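Local structure of capsid protein VP1 (Human polyomavirus 12, 6Y5Z) at residues Q141-V146 / K164-D169. The protein is the major capsid protein, whose disulfide-linked pentamers probably assemble into the T=7 icosahedral shell of the virus and take part in attachment to the host cell. Sequence-based numbering, arbitrary orientation.
Sequences QQSHLV and KIQCLD
Two hydrogen bonds tie Q141-V146 to K164-D169. In the first, Q141 N donates to I165 O (2.9 Å). The second joins side chain to backbone: H144 N reaches Q166 OE1 at 2.9 Å, in the carbonyl plane and on a lone pair. The chain of Q166 is extended beyond CG (chi2 171°), which carries its amide past the carbonyls of Q141 and Q142 to H144. The same OE1 also lies at the edge of the H144 ring, 3.2 Å from CD2, with ring and amide planes 58° apart. A CA-H...O contact, Q166 CA to Q141 O (3.2 Å), adds to the backbone pairing.

Apolar contact centres on I165. Its CG2 packs on H144 CB at 3.6 Å, while CG1 meets Q141 CG at 4.0 Å. The Q141 side chain, extended beyond CG, passes across I165, and its NE2 donates to S143 O (3.0 Å), with the acceptor in the amide plane.

The remaining polar ends of Q166 and H144 are satisfied by the second subunit. Q166 NE2 is hydrogen-bonded to Y40 O and T38 O of that subunit, and H144 NE2 is hydrogen-bonded to its T38 OG1.

Within Q141-V146, S143 OG accepts from L145 N (3.1 Å), an ST turn within the type I beta turn S143-V146. This turn packs against a 3-10 segment in the long loop joining strands 136-139 and 173-175, at a subunit interface of the VP1 pentamer.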
ATOM      1  N   GLN D 141      24.349  -3.681  15.534  1.00 14.37           N
ATOM      2  CA  GLN D 141      23.577  -3.988  16.761  1.00 14.63           C
ATOM      3  C   GLN D 141      22.829  -2.743  17.216  1.00 14.17           C
ATOM      4  O   GLN D 141      23.338  -1.623  17.023  1.00 15.82           O
ATOM      5  CB  GLN D 141      24.497  -4.441  17.901  1.00 15.41           C
ATOM      6  CG  GLN D 141      25.292  -5.686  17.541  1.00 15.38           C
ATOM      7  CD  GLN D 141      26.212  -6.220  18.621  1.00 16.59           C
ATOM      8  OE1 GLN D 141      27.025  -7.087  18.325  1.00 16.74           O
ATOM      9  NE2 GLN D 141      26.098  -5.749  19.863  1.00 17.26           N
ATOM     10  N   GLN D 142      21.725  -2.949  17.925  1.00 14.78           N
ATOM     11  CA  GLN D 142      20.973  -1.838  18.558  1.00 15.05           C
ATOM     12  C   GLN D 142      21.767  -1.280  19.754  1.00 15.28           C
ATOM     13  O   GLN D 142      21.672  -0.071  20.014  1.00 14.78           O
ATOM     14  CB  GLN D 142      19.573  -2.311  18.954  1.00 15.99           C
ATOM     15  CG  GLN D 142      18.685  -1.167  19.441  1.00 17.43           C
ATOM     16  CD  GLN D 142      17.225  -1.514  19.271  1.00 18.16           C
ATOM     17  OE1 GLN D 142      16.600  -1.162  18.265  1.00 20.38           O
ATOM     18  NE2 GLN D 142      16.720  -2.315  20.195  1.00 18.76           N
ATOM     19  N   SER D 143      22.511  -2.138  20.462  1.00 15.61           N
ATOM     20  CA  SER D 143      23.299  -1.775  21.659  1.00 16.12           C
ATOM     21  C   SER D 143      24.626  -2.526  21.641  1.00 15.72           C
ATOM     22  O   SER D 143      24.616  -3.772  21.552  1.00 16.36           O
ATOM     23  CB  SER D 143      22.557  -2.055  22.927  1.00 16.74           C
ATOM     24  OG  SER D 143      23.464  -1.958  24.033  1.00 18.50           O
ATOM     25  N   HIS D 144      25.724  -1.798  21.752  1.00 16.21           N
ATOM     26  CA  HIS D 144      27.074  -2.398  21.816  1.00 16.63           C
ATOM     27  C   HIS D 144      27.284  -3.118  23.155  1.00 17.24           C
ATOM     28  O   HIS D 144      28.261  -3.878  23.254  1.00 18.45           O
ATOM     29  CB  HIS D 144      28.137  -1.334  21.520  1.00 17.06           C
ATOM     30  CG  HIS D 144      28.415  -0.388  22.634  1.00 16.84           C
ATOM     31  ND1 HIS D 144      29.497  -0.552  23.511  1.00 17.89           N
ATOM     32  CD2 HIS D 144      27.798   0.764  22.997  1.00 18.01           C
ATOM     33  CE1 HIS D 144      29.507   0.456  24.369  1.00 18.30           C
ATOM     34  NE2 HIS D 144      28.469   1.276  24.094  1.00 17.95           N
ATOM     35  N   LEU D 145      26.404  -2.934  24.146  1.00 15.67           N
ATOM     36  CA  LEU D 145      26.646  -3.455  25.515  1.00 16.81           C
ATOM     37  C   LEU D 145      26.009  -4.827  25.727  1.00 16.45           C
ATOM     38  O   LEU D 145      26.227  -5.406  26.811  1.00 18.54           O
ATOM     39  CB  LEU D 145      26.146  -2.436  26.541  1.00 16.94           C
ATOM     40  CG  LEU D 145      26.974  -1.160  26.627  1.00 19.69           C
ATOM     41  CD1 LEU D 145      26.314  -0.154  27.544  1.00 20.83           C
ATOM     42  CD2 LEU D 145      28.393  -1.476  27.104  1.00 20.23           C
ATOM     43  N   VAL D 146      25.271  -5.362  24.748  1.00 17.32           N
ATOM     44  CA  VAL D 146      24.616  -6.685  24.937  1.00 17.14           C
ATOM     45  C   VAL D 146      25.717  -7.729  25.177  1.00 16.77           C
ATOM     46  O   VAL D 146      26.734  -7.705  24.468  1.00 17.29           O
ATOM     47  CB  VAL D 146      23.714  -7.085  23.755  1.00 17.70           C
ATOM     48  CG1 VAL D 146      23.066  -8.447  23.968  1.00 17.95           C
ATOM     49  CG2 VAL D 146      22.647  -6.031  23.464  1.00 19.99           C
ATOM     50  N   LYS D 164      30.903   1.723  17.738  1.00 16.15           N
ATOM     51  CA  LYS D 164      30.871   1.728  16.252  1.00 16.73           C
ATOM     52  C   LYS D 164      29.859   0.701  15.725  1.00 15.51           C
ATOM     53  O   LYS D 164      29.328   0.923  14.621  1.00 15.44           O
ATOM     54  CB  LYS D 164      32.228   1.360  15.639  1.00 20.06           C
ATOM     55  CG  LYS D 164      33.296   2.438  15.675  1.00 24.23           C
ATOM     56  CD  LYS D 164      34.592   1.960  15.052  1.00 26.83           C
ATOM     57  CE  LYS D 164      35.435   1.123  16.000  1.00 31.38           C
ATOM     58  N   ILE D 165      29.629  -0.373  16.464  1.00 14.38           N
ATOM     59  CA  ILE D 165      28.769  -1.505  16.000  1.00 13.93           C
ATOM     60  C   ILE D 165      27.309  -1.020  15.924  1.00 13.99           C
ATOM     61  O   ILE D 165      26.480  -1.753  15.315  1.00 14.72           O
ATOM     62  CB  ILE D 165      28.939  -2.748  16.892  1.00 14.23           C
ATOM     63  CG1 ILE D 165      28.635  -4.048  16.133  1.00 15.72           C
ATOM     64  CG2 ILE D 165      28.101  -2.609  18.161  1.00 15.30           C
ATOM     65  CD1 ILE D 165      29.593  -4.335  14.988  1.00 15.50           C
ATOM     66  N   GLN D 166      26.965   0.100  16.564  1.00 14.18           N
ATOM     67  CA  GLN D 166      25.578   0.661  16.508  1.00 13.75           C
ATOM     68  C   GLN D 166      25.344   1.328  15.164  1.00 14.97           C
ATOM     69  O   GLN D 166      24.183   1.582  14.825  1.00 15.28           O
ATOM     70  CB  GLN D 166      25.325   1.594  17.690  1.00 13.99           C
ATOM     71  CG  GLN D 166      25.207   0.807  18.977  1.00 14.02           C
ATOM     72  CD  GLN D 166      25.168   1.575  20.279  1.00 13.87           C
ATOM     73  OE1 GLN D 166      25.099   0.954  21.346  1.00 15.61           O
ATOM     74  NE2 GLN D 166      25.247   2.901  20.234  1.00 13.83           N
ATOM     75  N   CYS D 167      26.409   1.587  14.420  1.00 13.80           N
ATOM     76  CA  CYS D 167      26.350   2.087  13.029  1.00 14.01           C
ATOM     77  C   CYS D 167      27.075   1.052  12.154  1.00 14.25           C
ATOM     78  O   CYS D 167      26.862  -0.155  12.400  1.00 15.42           O
ATOM     79  CB  CYS D 167      26.895   3.508  12.966  1.00 14.51           C
ATOM     80  SG  CYS D 167      25.939   4.690  13.964  1.00 16.28           S
ATOM     81  N   LEU D 168      27.874   1.474  11.188  1.00 14.03           N
ATOM     82  CA  LEU D 168      28.584   0.525  10.289  1.00 15.04           C
ATOM     83  C   LEU D 168      30.052   0.438  10.707  1.00 14.66           C
ATOM     84  O   LEU D 168      30.817   1.385  10.448  1.00 15.77           O
ATOM     85  CB  LEU D 168      28.442   0.981   8.834  1.00 16.11           C
ATOM     86  CG  LEU D 168      28.577  -0.092   7.754  1.00 16.92           C
ATOM     87  CD1 LEU D 168      29.963  -0.714   7.722  1.00 17.37           C
ATOM     88  CD2 LEU D 168      27.536  -1.169   7.907  1.00 18.15           C
ATOM     89  N   ASP D 169      30.425  -0.689  11.298  1.00 14.05           N
ATOM     90  CA  ASP D 169      31.840  -1.039  11.578  1.00 15.48           C
ATOM     91  C   ASP D 169      32.276  -2.022  10.506  1.00 16.38           C
ATOM     92  O   ASP D 169      31.849  -3.179  10.520  1.00 14.88           O
ATOM     93  CB  ASP D 169      31.978  -1.656  12.961  1.00 16.48           C
ATOM     94  CG  ASP D 169      33.424  -1.980  13.312  1.00 17.65           C
ATOM     95  OD1 ASP D 169      34.258  -2.010  12.387  1.00 17.00           O
ATOM     96  OD2 ASP D 169      33.679  -2.164  14.512  1.00 20.33           O
TER